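Local coordinates for extracellular protein 11-1 (Passalora fulva, PDB 6ZUS), which probably acts as a secreted avirulence effector of a plant-pathogenic fungus, linked to host resistance proteins, and binds zinc, at residues D5-A10 against W83-G88; V9-V14 against E106-R111; H15-P20 against C74-Q79; S33-F38 against A56-Q61. All blocks are in the same frame, centred on the assembly; numbering follows the deposited sequence. Where two conformers were deposited one is given.

Interaction 1 of 4, residues D5-A10 against W83-G88; sequences DCKAVA and WRVRNG
K7 and V85 form an antiparallel hydrogen-bonded pair. K7 N donates to V85 O at 2.8 Å and lies in that carbonyl's plane, while V85 N returns a more bent bond to K7 O at 2.7 Å (143°). The two side chains share one face of the sheet, and on it K7 reaches along the other strand: its chain runs extended and turns only at chi4 (-91°), bringing NZ within 2.8 Å of R86 O. NZ also meets N87 OD1 at 3.3 Å, but from above the amide plane. A water joins the same two groups, and C99 O is a further acceptor for the ammonium. N87 ND2 makes a short but bent, weak bond to D5 O (2.7 Å) and is also held by D136. V9 CG2 packs on V85 CG2 at 3.9 Å, the two valines crossing nearly at right angles. C6 SG lies 3.6 Å from R86 CA and is tied to C140 by a disulfide. R84 points off the strand to form a salt bridge with D51. Here strand 6-20 runs between strands 71-86 and 127-138, while helix 101-109 packs against K7 and V85 through V101 and Y104.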
loop_
_atom_site.group_PDB
_atom_site.type_symbol
_atom_site.label_atom_id
_atom_site.label_comp_id
_atom_site.label_asym_id
_atom_site.label_seq_id
_atom_site.Cartn_x
_atom_site.Cartn_y
_atom_site.Cartn_z
ATOM N N ASP A 5 -8.533 -19.298 7.064
ATOM C CA ASP A 5 -8.958 -18.774 5.733
ATOM C C ASP A 5 -8.670 -17.256 5.662
ATOM O O ASP A 5 -9.522 -16.508 5.098
ATOM C CB ASP A 5 -10.461 -19.039 5.511
ATOM C CG ASP A 5 -11.310 -18.750 6.749
ATOM O OD1 ASP A 5 -10.961 -17.813 7.481
ATOM O OD2 ASP A 5 -12.290 -19.495 7.003
ATOM N N CYS A 6 -7.645 -16.784 6.380
ATOM C CA CYS A 6 -7.140 -15.399 6.249
ATOM C C CYS A 6 -5.984 -15.413 5.231
ATOM O O CYS A 6 -5.475 -16.523 4.886
ATOM C CB CYS A 6 -6.774 -14.779 7.598
ATOM S SG CYS A 6 -8.178 -13.922 8.388
ATOM N N LYS A 7 -5.571 -14.228 4.770
ATOM C CA LYS A 7 -4.417 -14.013 3.854
ATOM C C LYS A 7 -3.498 -12.946 4.458
ATOM O O LYS A 7 -3.956 -12.162 5.349
ATOM C CB LYS A 7 -4.919 -13.600 2.467
ATOM C CG LYS A 7 -5.824 -12.381 2.484
ATOM C CD LYS A 7 -6.250 -11.887 1.150
ATOM C CE LYS A 7 -7.125 -10.661 1.231
ATOM N NZ LYS A 7 -8.558 -11.020 1.290
ATOM N N ALA A 8 -2.226 -12.945 4.043
ATOM C CA ALA A 8 -1.294 -11.841 4.286
ATOM C C ALA A 8 -1.277 -11.007 3.003
ATOM O O ALA A 8 -1.326 -11.598 1.905
ATOM C CB ALA A 8 0.060 -12.341 4.658
ATOM N N VAL A 9 -1.283 -9.674 3.167
ATOM C CA VAL A 9 -1.386 -8.704 2.040
ATOM C C VAL A 9 -0.156 -7.784 2.105
ATOM O O VAL A 9 0.060 -7.135 3.152
ATOM C CB VAL A 9 -2.707 -7.909 2.046
ATOM C CG1 VAL A 9 -2.742 -6.950 0.863
ATOM C CG2 VAL A 9 -3.933 -8.818 2.023
ATOM N N ALA A 10 0.656 -7.780 1.031
ATOM C CA ALA A 10 1.777 -6.850 0.796
ATOM C C ALA A 10 1.163 -5.534 0.292
ATOM O O ALA A 10 0.578 -5.547 -0.778
ATOM C CB ALA A 10 2.759 -7.415 -0.193
ATOM N N TRP A 83 -0.456 -8.771 8.175
ATOM C CA TRP A 83 -0.211 -10.209 8.470
ATOM C C TRP A 83 -1.460 -11.075 8.276
ATOM O O TRP A 83 -1.318 -12.224 7.732
ATOM C CB TRP A 83 0.361 -10.355 9.873
ATOM C CG TRP A 83 1.738 -9.806 10.012
ATOM C CD1 TRP A 83 2.154 -8.897 10.924
ATOM C CD2 TRP A 83 2.897 -10.233 9.276
ATOM N NE1 TRP A 83 3.501 -8.703 10.784
ATOM C CE2 TRP A 83 3.981 -9.502 9.786
ATOM C CE3 TRP A 83 3.114 -11.177 8.253
ATOM C CZ2 TRP A 83 5.271 -9.650 9.279
ATOM C CZ3 TRP A 83 4.387 -11.319 7.741
ATOM C CH2 TRP A 83 5.448 -10.568 8.266
ATOM N N ARG A 84 -2.634 -10.572 8.661
ATOM C CA ARG A 84 -3.863 -11.414 8.697
ATOM C C ARG A 84 -5.076 -10.580 8.280
ATOM O O ARG A 84 -5.425 -9.618 9.002
ATOM C CB ARG A 84 -4.050 -11.996 10.102
ATOM C CG ARG A 84 -2.868 -12.787 10.623
ATOM C CD ARG A 84 -3.165 -13.252 12.016
ATOM N NE ARG A 84 -1.933 -13.709 12.631
ATOM C CZ ARG A 84 -1.307 -14.840 12.336
ATOM N NH1 ARG A 84 -1.809 -15.690 11.447
ATOM N NH2 ARG A 84 -0.188 -15.133 12.989
ATOM N N VAL A 85 -5.618 -10.909 7.113
ATOM C CA VAL A 85 -6.759 -10.201 6.486
ATOM C C VAL A 85 -7.810 -11.258 6.106
ATOM O O VAL A 85 -7.446 -12.313 5.583
ATOM C CB VAL A 85 -6.303 -9.345 5.290
ATOM C CG1 VAL A 85 -7.509 -8.640 4.680
ATOM C CG2 VAL A 85 -5.184 -8.389 5.689
ATOM N N ARG A 86 -9.072 -10.965 6.360
ATOM C CA ARG A 86 -10.168 -11.927 6.090
ATOM C C ARG A 86 -10.206 -12.180 4.588
ATOM O O ARG A 86 -9.743 -11.314 3.804
ATOM C CB ARG A 86 -11.477 -11.392 6.657
ATOM C CG ARG A 86 -11.455 -11.291 8.170
ATOM C CD ARG A 86 -12.840 -10.989 8.596
ATOM N NE ARG A 86 -12.891 -10.518 9.967
ATOM C CZ ARG A 86 -13.005 -11.315 11.038
ATOM N NH1 ARG A 86 -12.983 -12.628 10.919
ATOM N NH2 ARG A 86 -13.109 -10.751 12.229
ATOM N N ASN A 87 -10.712 -13.347 4.216
ATOM C CA ASN A 87 -11.063 -13.667 2.811
ATOM C C ASN A 87 -12.552 -13.440 2.544
ATOM O O ASN A 87 -13.394 -13.732 3.386
ATOM C CB ASN A 87 -10.634 -15.091 2.461
ATOM C CG ASN A 87 -9.165 -15.121 2.097
ATOM O OD1 ASN A 87 -8.716 -14.300 1.282
ATOM N ND2 ASN A 87 -8.426 -16.059 2.682
ATOM N N GLY A 88 -12.862 -12.969 1.353
ATOM C CA GLY A 88 -14.237 -12.924 0.840
ATOM C C GLY A 88 -14.932 -11.651 1.258
ATOM O O GLY A 88 -14.296 -10.577 1.228
HETATM O O HOH W 1 -11.692 -15.268 6.377
HETATM O O HOH W 2 -8.674 -12.318 -1.236
#

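Interaction 2 of 4, residues V9-V14 against E106-R111; sequences VALKWV and ERVLGR
One water is gripped by W13, L109 and R111. It donates to L109 O at 2.8 Å and accepts from W13 NE1 and R111 NE, each at 2.9 Å. The water lies in the plane of the indole at its N-H edge, which probably helps set the rotation of the ring, and it also satisfies a carbonyl at the C-terminal end of the helix. W13 CG stands anti to the backbone N (chi1 -177°), which lays the indole alongside R111. The two side chains point the same way, with ring and guanidinium planes 72° apart, and R111 CG comes within 3.9 Å of W13 NE1. The cation-pi partner of R111 is Y127, outside this contact. The contact joins the middle of strand 6-20, an inner strand of the four-stranded antiparallel sheet, to the last turn of helix 101-109. That helix finishes with G110 N bonding to E106 O, and G110 then takes a positive phi (79°) that redirects the chain toward R111. L109 is the apolar wedge between helix and strand. Its CD2 branch reaches the strand backbone, 3.2 Å from K12 O, and touches W13 CB at 3.8 Å. The CD1 branch turns instead to L11 CB, 4.1 Å away. A looser approach links L11 CD1 with V108 CG1. W41 packs on both L11 and L109, while L34 and Q37 of helix 31-40 touch the indole. K12, which points away from the helix, lies against R130 and Q79 in the neighbouring strands.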
loop_
_atom_site.group_PDB
_atom_site.type_symbol
_atom_site.label_atom_id
_atom_site.label_comp_id
_atom_site.label_asym_id
_atom_site.label_seq_id
_atom_site.Cartn_x
_atom_site.Cartn_y
_atom_site.Cartn_z
ATOM N N VAL A 9 -1.283 -9.674 3.167
ATOM C CA VAL A 9 -1.386 -8.704 2.040
ATOM C C VAL A 9 -0.156 -7.784 2.105
ATOM O O VAL A 9 0.060 -7.135 3.152
ATOM C CB VAL A 9 -2.707 -7.909 2.046
ATOM C CG1 VAL A 9 -2.742 -6.950 0.863
ATOM C CG2 VAL A 9 -3.933 -8.818 2.023
ATOM N N ALA A 10 0.656 -7.780 1.031
ATOM C CA ALA A 10 1.777 -6.850 0.796
ATOM C C ALA A 10 1.163 -5.534 0.292
ATOM O O ALA A 10 0.578 -5.547 -0.778
ATOM C CB ALA A 10 2.759 -7.415 -0.193
ATOM N N LEU A 11 1.279 -4.469 1.069
ATOM C CA LEU A 11 0.669 -3.124 0.786
ATOM C C LEU A 11 1.784 -2.128 0.483
ATOM O O LEU A 11 2.886 -2.187 1.118
ATOM C CB LEU A 11 -0.129 -2.651 1.998
ATOM C CG LEU A 11 -1.328 -3.521 2.389
ATOM C CD1 LEU A 11 -1.730 -3.249 3.808
ATOM C CD2 LEU A 11 -2.493 -3.286 1.462
ATOM N N LYS A 12 1.484 -1.192 -0.387
ATOM C CA LYS A 12 2.447 -0.109 -0.704
ATOM C C LYS A 12 1.689 1.159 -1.092
ATOM O O LYS A 12 0.733 1.091 -1.910
ATOM C CB LYS A 12 3.437 -0.567 -1.774
ATOM C CG LYS A 12 4.478 0.472 -2.104
ATOM C CD LYS A 12 5.661 -0.096 -2.795
ATOM C CE LYS A 12 5.516 -0.228 -4.270
ATOM N NZ LYS A 12 6.856 -0.131 -4.916
ATOM N N TRP A 13 2.063 2.220 -0.406
ATOM C CA TRP A 13 1.570 3.605 -0.593
ATOM C C TRP A 13 2.580 4.319 -1.478
ATOM O O TRP A 13 3.806 4.256 -1.199
ATOM C CB TRP A 13 1.444 4.263 0.756
ATOM C CG TRP A 13 0.892 5.639 0.705
ATOM C CD1 TRP A 13 -0.398 6.011 0.956
ATOM C CD2 TRP A 13 1.646 6.847 0.487
ATOM N NE1 TRP A 13 -0.502 7.366 0.899
ATOM C CE2 TRP A 13 0.719 7.915 0.586
ATOM C CE3 TRP A 13 2.991 7.143 0.231
ATOM C CZ2 TRP A 13 1.100 9.244 0.434
ATOM C CZ3 TRP A 13 3.368 8.465 0.056
ATOM C CH2 TRP A 13 2.428 9.486 0.153
ATOM N N VAL A 14 2.128 4.963 -2.539
ATOM C CA VAL A 14 3.047 5.549 -3.549
ATOM C C VAL A 14 2.666 7.001 -3.835
ATOM O O VAL A 14 1.476 7.267 -4.063
ATOM C CB VAL A 14 3.099 4.717 -4.849
ATOM C CG1 VAL A 14 4.171 5.274 -5.779
ATOM C CG2 VAL A 14 3.317 3.219 -4.603
ATOM N N GLU A 106 -7.699 -0.023 -0.765
ATOM C CA GLU A 106 -8.233 1.358 -0.926
ATOM C C GLU A 106 -8.804 1.891 0.395
ATOM O O GLU A 106 -8.544 3.082 0.687
ATOM C CB GLU A 106 -9.235 1.397 -2.072
ATOM C CG GLU A 106 -8.565 1.197 -3.387
ATOM C CD GLU A 106 -9.508 1.284 -4.579
ATOM O OE1 GLU A 106 -10.750 1.211 -4.318
ATOM O OE2 GLU A 106 -9.030 1.501 -5.747
ATOM N N ARG A 107 -9.460 1.045 1.212
ATOM C CA ARG A 107 -9.954 1.470 2.562
ATOM C C ARG A 107 -8.792 1.767 3.517
ATOM O O ARG A 107 -8.836 2.783 4.217
ATOM C CB ARG A 107 -10.914 0.445 3.171
ATOM C CG ARG A 107 -12.227 0.337 2.388
ATOM C CD ARG A 107 -13.292 -0.375 3.210
ATOM N NE ARG A 107 -12.832 -1.674 3.706
ATOM C CZ ARG A 107 -12.921 -2.819 3.041
ATOM N NH1 ARG A 107 -13.554 -2.869 1.887
ATOM N NH2 ARG A 107 -12.447 -3.935 3.577
ATOM N N VAL A 108 -7.777 0.922 3.533
ATOM C CA VAL A 108 -6.677 0.995 4.527
ATOM C C VAL A 108 -5.696 2.121 4.151
ATOM O O VAL A 108 -5.240 2.826 5.077
ATOM C CB VAL A 108 -6.017 -0.396 4.634
ATOM C CG1 VAL A 108 -4.661 -0.345 5.308
ATOM C CG2 VAL A 108 -6.979 -1.352 5.340
ATOM N N LEU A 109 -5.275 2.225 2.879
ATOM C CA LEU A 109 -4.285 3.220 2.409
ATOM C C LEU A 109 -4.985 4.516 1.971
ATOM O O LEU A 109 -4.302 5.583 1.957
ATOM C CB LEU A 109 -3.419 2.641 1.274
ATOM C CG LEU A 109 -2.134 1.942 1.729
ATOM C CD1 LEU A 109 -2.431 0.740 2.607
ATOM C CD2 LEU A 109 -1.242 1.521 0.575
ATOM N N GLY A 110 -6.255 4.466 1.548
ATOM C CA GLY A 110 -7.019 5.686 1.212
ATOM C C GLY A 110 -6.681 6.251 -0.146
ATOM O O GLY A 110 -6.990 7.450 -0.398
ATOM N N ARG A 111 -6.084 5.430 -1.036
ATOM C CA ARG A 111 -5.693 5.853 -2.403
ATOM C C ARG A 111 -6.090 4.741 -3.366
ATOM O O ARG A 111 -6.094 3.542 -2.971
ATOM C CB ARG A 111 -4.192 6.117 -2.512
ATOM C CG ARG A 111 -3.628 7.106 -1.499
ATOM C CD ARG A 111 -4.196 8.497 -1.728
ATOM N NE ARG A 111 -3.600 9.412 -0.779
ATOM C CZ ARG A 111 -3.483 10.744 -0.906
ATOM N NH1 ARG A 111 -3.988 11.410 -1.951
ATOM N NH2 ARG A 111 -2.873 11.395 0.079
HETATM O O HOH W 3 -3.198 8.179 1.772
#

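Interaction 3 of 4, residues H15-P20 against C74-Q79; sequences HQFRIP and CICSVQ. With ZN (zinc ion), chain G.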
loop_
_atom_site.group_PDB
_atom_site.type_symbol
_atom_site.label_atom_id
_atom_site.label_comp_id
_atom_site.label_asym_id
_atom_site.label_seq_id
_atom_site.Cartn_x
_atom_site.Cartn_y
_atom_site.Cartn_z
ATOM N N HIS A 15 3.667 7.879 -3.836
ATOM C CA HIS A 15 3.575 9.242 -4.426
ATOM C C HIS A 15 4.589 9.318 -5.582
ATOM O O HIS A 15 5.789 9.276 -5.302
ATOM C CB HIS A 15 3.781 10.344 -3.367
ATOM C CG HIS A 15 3.511 11.694 -3.958
ATOM N ND1 HIS A 15 3.967 12.882 -3.418
ATOM C CD2 HIS A 15 2.847 12.050 -5.074
ATOM C CE1 HIS A 15 3.557 13.875 -4.152
ATOM N NE2 HIS A 15 2.908 13.420 -5.165
ATOM N N GLN A 16 4.104 9.379 -6.826
ATOM C CA GLN A 16 4.926 9.591 -8.034
ATOM C C GLN A 16 4.716 11.035 -8.478
ATOM O O GLN A 16 3.564 11.475 -8.686
ATOM C CB GLN A 16 4.556 8.609 -9.149
ATOM C CG GLN A 16 5.429 8.769 -10.414
ATOM C CD GLN A 16 5.107 7.757 -11.490
ATOM O OE1 GLN A 16 4.360 6.765 -11.258
ATOM N NE2 GLN A 16 5.628 8.060 -12.667
ATOM N N PHE A 17 5.791 11.764 -8.639
ATOM C CA PHE A 17 5.731 13.180 -9.089
ATOM C C PHE A 17 7.018 13.590 -9.816
ATOM O O PHE A 17 8.025 12.877 -9.778
ATOM C CB PHE A 17 5.469 14.073 -7.888
ATOM C CG PHE A 17 6.474 13.943 -6.770
ATOM C CD1 PHE A 17 6.399 12.926 -5.827
ATOM C CD2 PHE A 17 7.530 14.859 -6.672
ATOM C CE1 PHE A 17 7.348 12.800 -4.816
ATOM C CE2 PHE A 17 8.453 14.760 -5.645
ATOM C CZ PHE A 17 8.352 13.748 -4.703
ATOM N N ARG A 18 6.966 14.728 -10.508
ATOM C CA ARG A 18 8.128 15.233 -11.289
ATOM C C ARG A 18 8.749 16.392 -10.508
ATOM O O ARG A 18 7.998 17.157 -9.858
ATOM C CB ARG A 18 7.749 15.696 -12.706
ATOM C CG ARG A 18 6.802 14.788 -13.483
ATOM C CD ARG A 18 7.324 13.415 -13.848
ATOM N NE ARG A 18 6.301 12.712 -14.625
ATOM C CZ ARG A 18 5.956 11.421 -14.483
ATOM N NH1 ARG A 18 6.561 10.649 -13.601
ATOM N NH2 ARG A 18 4.988 10.910 -15.233
ATOM N N ILE A 19 10.070 16.524 -10.604
ATOM C CA ILE A 19 10.832 17.621 -9.965
ATOM C C ILE A 19 11.781 18.201 -11.002
ATOM O O ILE A 19 12.100 17.558 -12.012
ATOM C CB ILE A 19 11.571 17.120 -8.704
ATOM C CG1 ILE A 19 12.707 16.163 -9.083
ATOM C CG2 ILE A 19 10.584 16.491 -7.687
ATOM C CD1 ILE A 19 13.647 15.848 -7.950
ATOM N N PRO A 20 12.275 19.435 -10.775
ATOM C CA PRO A 20 13.270 20.030 -11.678
ATOM C C PRO A 20 14.498 19.111 -11.810
ATOM O O PRO A 20 14.921 18.517 -10.775
ATOM C CB PRO A 20 13.622 21.331 -10.954
ATOM C CG PRO A 20 12.401 21.682 -10.184
ATOM C CD PRO A 20 11.866 20.347 -9.696
ATOM N N CYS A 74 10.240 11.217 -9.511
ATOM C CA CYS A 74 10.425 10.694 -8.149
ATOM C C CYS A 74 9.306 9.709 -7.854
ATOM O O CYS A 74 8.135 10.037 -8.125
ATOM C CB CYS A 74 10.369 11.763 -7.072
ATOM S SG CYS A 74 11.599 13.032 -7.392
ATOM N N ILE A 75 9.662 8.578 -7.252
ATOM C CA ILE A 75 8.645 7.634 -6.728
ATOM C C ILE A 75 8.985 7.414 -5.258
ATOM O O ILE A 75 10.065 6.873 -4.998
ATOM C CB ILE A 75 8.533 6.340 -7.536
ATOM C CG1 ILE A 75 8.229 6.636 -9.009
ATOM C CG2 ILE A 75 7.493 5.421 -6.896
ATOM C CD1 ILE A 75 8.436 5.453 -9.931
ATOM N N CYS A 76 8.189 7.984 -4.365
ATOM C CA CYS A 76 8.380 7.901 -2.898
ATOM C C CYS A 76 7.328 6.930 -2.377
ATOM O O CYS A 76 6.152 7.107 -2.706
ATOM C CB CYS A 76 8.277 9.283 -2.280
ATOM S SG CYS A 76 9.565 10.320 -3.029
ATOM N N SER A 77 7.731 5.865 -1.689
ATOM C CA SER A 77 6.772 4.799 -1.340
ATOM C C SER A 77 7.096 4.294 0.052
ATOM O O SER A 77 8.236 4.497 0.561
ATOM C CB SER A 77 6.780 3.706 -2.354
ATOM O OG SER A 77 8.063 3.074 -2.389
ATOM N N VAL A 78 6.092 3.716 0.678
ATOM C CA VAL A 78 6.311 2.986 1.957
ATOM C C VAL A 78 5.483 1.703 1.866
ATOM O O VAL A 78 4.325 1.753 1.380
ATOM C CB VAL A 78 5.989 3.872 3.162
ATOM C CG1 VAL A 78 4.559 4.399 3.184
ATOM C CG2 VAL A 78 6.332 3.168 4.453
ATOM N N GLN A 79 6.100 0.582 2.252
ATOM C CA GLN A 79 5.470 -0.743 2.124
ATOM C C GLN A 79 5.512 -1.452 3.479
ATOM O O GLN A 79 6.416 -1.217 4.285
ATOM C CB GLN A 79 6.091 -1.540 0.994
ATOM C CG GLN A 79 7.539 -1.870 1.252
ATOM C CD GLN A 79 8.219 -2.269 -0.037
ATOM O OE1 GLN A 79 8.608 -1.415 -0.855
ATOM N NE2 GLN A 79 8.352 -3.578 -0.198
HETATM ZN ZN ZN G . 4.839 13.132 -1.598
HETATM O O HOH W 4 3.248 13.811 -0.125
#
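F17 lays its ring over C74, whose CB sits 3.8 Å from the ring centroid and 18° off the normal, a CH-pi contact over one face. The ring gets there because chi1 (57°) places CG between the backbone N and the carbonyl carbon, swinging the phenyl across the strand. C74 SG and C76 SG make oblique sulfur-aromatic contacts with the same ring, and I19 CD1 presses on C74 SG at 3.5 Å. Both sulfurs belong to disulfides, C74 with C25 and C76 with C29, so the aromatic ring packs against two crosslinks. On the other face of the sheet, Q16 and I75 run side by side, CG to CG1. This is the pairing of two central strands of the antiparallel sheet: H15 with C76 and F17 with C74 are hydrogen-bonded pairs, with Q16 and I75 the non-hydrogen-bonded pair between them. H15 N to C76 O is 2.8 Å and almost straight (178°), as is C74 N to F17 O, also 2.8 Å. At the polar edge the imidazole of H15 carries F17 CD1 over its centre on one face and also stacks with Y127. H15 ND1 binds zinc at 2.0 Å, and a water oxygen is a second ligand of that zinc, at 2.3 Å.

Interaction 4 of 4, residues S33-F38 against A56-Q61; sequences SLYQQF and AIPKIQ
A56 presents its methyl group to two aromatic rings of the helix, Y35 and F38. CB stands 3.4 Å above the Y35 plane and 3.5 Å above that of F38, in both cases offset toward the rim, so each ring offers a face in a CH-pi contact. The phenyl of F38 is carried to A56 by a CG anti to the backbone N (chi1 168°), and F38 CG is 3.5 Å from A56 CB. Y35 reaches along A56 with CE2 and CZ until its hydroxyl meets the backbone: A56 N donates to Y35 OH at 3.2 Å, and the bond is fairly straight (161°). The ring of Y35 also passes obliquely by P58 CG. One turn before F38, L34 and P58 slide past each other in opposite directions, CB against CB at 3.8 Å. The CD1 branch of the leucine continues along the strand to K59 O at 3.7 Å and to I60 CG1 at 4.1 Å. Helix 33-38 therefore lies across strand 57-61, an outer strand of the antiparallel sheet, with the short axes 8.2 Å apart and running at 132°. The strand's backbone bonds to the next strand go through I57, K59 and Q61, so P58, which has no N-H, turns to the helix without interrupting them. W41 meets the F38 ring edge-to-face, and K43 makes a cation-pi contact with it. The chemistry is apolar apart from the tyrosine hydroxyl, whose bond to A56 N ties the helix to the residue just before the strand and probably helps hold the ring over the methyl.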
loop_
_atom_site.group_PDB
_atom_site.type_symbol
_atom_site.label_atom_id
_atom_site.label_comp_id
_atom_site.label_asym_id
_atom_site.label_seq_id
_atom_site.Cartn_x
_atom_site.Cartn_y
_atom_site.Cartn_z
ATOM N N SER A 33 9.015 11.182 6.641
ATOM C CA SER A 33 7.739 11.603 6.014
ATOM C C SER A 33 6.978 10.353 5.548
ATOM O O SER A 33 5.750 10.323 5.734
ATOM C CB SER A 33 7.982 12.550 4.847
ATOM O OG SER A 33 8.640 11.876 3.746
ATOM N N LEU A 34 7.685 9.370 5.007
ATOM C CA LEU A 34 7.037 8.139 4.461
ATOM C C LEU A 34 6.571 7.266 5.633
ATOM O O LEU A 34 5.454 6.739 5.600
ATOM C CB LEU A 34 7.990 7.417 3.519
ATOM C CG LEU A 34 8.215 8.156 2.195
ATOM C CD1 LEU A 34 9.420 7.651 1.432
ATOM C CD2 LEU A 34 6.962 8.107 1.361
ATOM N N TYR A 35 7.364 7.183 6.702
ATOM C CA TYR A 35 6.937 6.444 7.924
ATOM C C TYR A 35 5.665 7.119 8.469
ATOM O O TYR A 35 4.708 6.403 8.890
ATOM C CB TYR A 35 8.127 6.250 8.886
ATOM C CG TYR A 35 8.142 4.848 9.449
ATOM C CD1 TYR A 35 7.168 4.479 10.398
ATOM C CD2 TYR A 35 9.012 3.869 9.003
ATOM C CE1 TYR A 35 7.095 3.203 10.952
ATOM C CE2 TYR A 35 8.928 2.570 9.524
ATOM C CZ TYR A 35 7.979 2.232 10.508
ATOM O OH TYR A 35 7.837 0.962 11.042
ATOM N N GLN A 36 5.533 8.446 8.395
ATOM C CA GLN A 36 4.325 9.128 8.906
ATOM C C GLN A 36 3.142 8.763 8.012
ATOM O O GLN A 36 2.019 8.696 8.519
ATOM C CB GLN A 36 4.381 10.658 8.925
ATOM C CG GLN A 36 5.388 11.271 9.883
ATOM C CD GLN A 36 5.394 12.781 9.782
ATOM O OE1 GLN A 36 5.925 13.365 8.827
ATOM N NE2 GLN A 36 4.804 13.431 10.780
ATOM N N GLN A 37 3.365 8.614 6.717
ATOM C CA GLN A 37 2.254 8.153 5.821
ATOM C C GLN A 37 1.812 6.763 6.275
ATOM O O GLN A 37 0.595 6.535 6.410
ATOM C CB GLN A 37 2.675 8.216 4.348
ATOM C CG GLN A 37 2.673 9.672 3.855
ATOM C CD GLN A 37 1.321 10.334 3.733
ATOM O OE1 GLN A 37 0.261 9.718 3.774
ATOM N NE2 GLN A 37 1.330 11.622 3.442
ATOM N N PHE A 38 2.759 5.858 6.528
ATOM C CA PHE A 38 2.420 4.509 7.034
ATOM C C PHE A 38 1.572 4.625 8.318
ATOM O O PHE A 38 0.566 3.917 8.489
ATOM C CB PHE A 38 3.662 3.658 7.248
ATOM C CG PHE A 38 3.378 2.403 8.018
ATOM C CD1 PHE A 38 2.806 1.305 7.395
ATOM C CD2 PHE A 38 3.633 2.343 9.386
ATOM C CE1 PHE A 38 2.518 0.163 8.107
ATOM C CE2 PHE A 38 3.359 1.192 10.100
ATOM C CZ PHE A 38 2.776 0.119 9.468
ATOM N N ALA A 56 7.419 -1.004 8.549
ATOM C CA ALA A 56 7.266 -0.268 7.265
ATOM C C ALA A 56 8.669 -0.067 6.662
ATOM O O ALA A 56 9.622 0.174 7.414
ATOM C CB ALA A 56 6.532 1.007 7.513
ATOM N N ILE A 57 8.772 -0.116 5.341
ATOM C CA ILE A 57 10.034 0.115 4.595
ATOM C C ILE A 57 9.815 1.262 3.602
ATOM O O ILE A 57 9.232 1.022 2.540
ATOM C CB ILE A 57 10.441 -1.189 3.905
ATOM C CG1 ILE A 57 10.624 -2.305 4.942
ATOM C CG2 ILE A 57 11.694 -0.991 3.051
ATOM C CD1 ILE A 57 11.001 -3.614 4.334
ATOM N N PRO A 58 10.259 2.489 3.937
ATOM C CA PRO A 58 10.334 3.595 2.972
ATOM C C PRO A 58 11.296 3.322 1.813
ATOM O O PRO A 58 12.311 2.616 1.947
ATOM C CB PRO A 58 10.737 4.840 3.785
ATOM C CG PRO A 58 10.408 4.463 5.205
ATOM C CD PRO A 58 10.629 2.950 5.284
ATOM N N LYS A 59 10.981 3.880 0.647
ATOM C CA LYS A 59 11.859 3.757 -0.528
ATOM C C LYS A 59 11.731 5.051 -1.322
ATOM O O LYS A 59 10.623 5.634 -1.374
ATOM C CB LYS A 59 11.467 2.540 -1.356
ATOM C CG LYS A 59 12.403 2.221 -2.507
ATOM C CD LYS A 59 11.707 1.535 -3.689
ATOM C CE LYS A 59 11.066 0.197 -3.354
ATOM N NZ LYS A 59 10.854 -0.647 -4.562
ATOM N N ILE A 60 12.821 5.461 -1.965
ATOM C CA ILE A 60 12.860 6.677 -2.833
ATOM C C ILE A 60 13.572 6.249 -4.117
ATOM O O ILE A 60 14.647 5.617 -4.024
ATOM C CB ILE A 60 13.544 7.839 -2.106
ATOM C CG1 ILE A 60 12.849 8.182 -0.783
ATOM C CG2 ILE A 60 13.677 9.058 -3.025
ATOM C CD1 ILE A 60 13.572 9.255 0.049
ATOM N N GLN A 61 12.932 6.438 -5.247
ATOM C CA GLN A 61 13.466 6.119 -6.589
ATOM C C GLN A 61 13.461 7.436 -7.382
ATOM O O GLN A 61 12.511 8.250 -7.217
ATOM C CB GLN A 61 12.595 5.142 -7.386
ATOM C CG GLN A 61 12.312 3.832 -6.695
ATOM C CD GLN A 61 11.213 3.089 -7.436
ATOM O OE1 GLN A 61 11.388 2.692 -8.600
ATOM N NE2 GLN A 61 10.061 2.966 -6.770
#

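In the fold
Strand 6-20 threads interactions 1, 2 and 3, which succeed one another along it; the centres of 1 and 3 lie about 28 Å apart on opposite sides of the chain's centre. Interaction 3 continues into interaction 2 through W13 N and V78 O, 2.9 Å apart. Interaction 4 is bound to interaction 3 by the next strand pair, with Q79 O 2.8 Å from I57 N, and meets interaction 2 where W13 CZ3 lies 3.8 Å from L34 CD2. A second zinc, not that on H15 ND1, lies about 4 Å (nearest atoms) from the W13 and L34 side chains. At the far end, R84's nearest side-chain atom is about 7 Å from zinc, near H2, H139 and Q143.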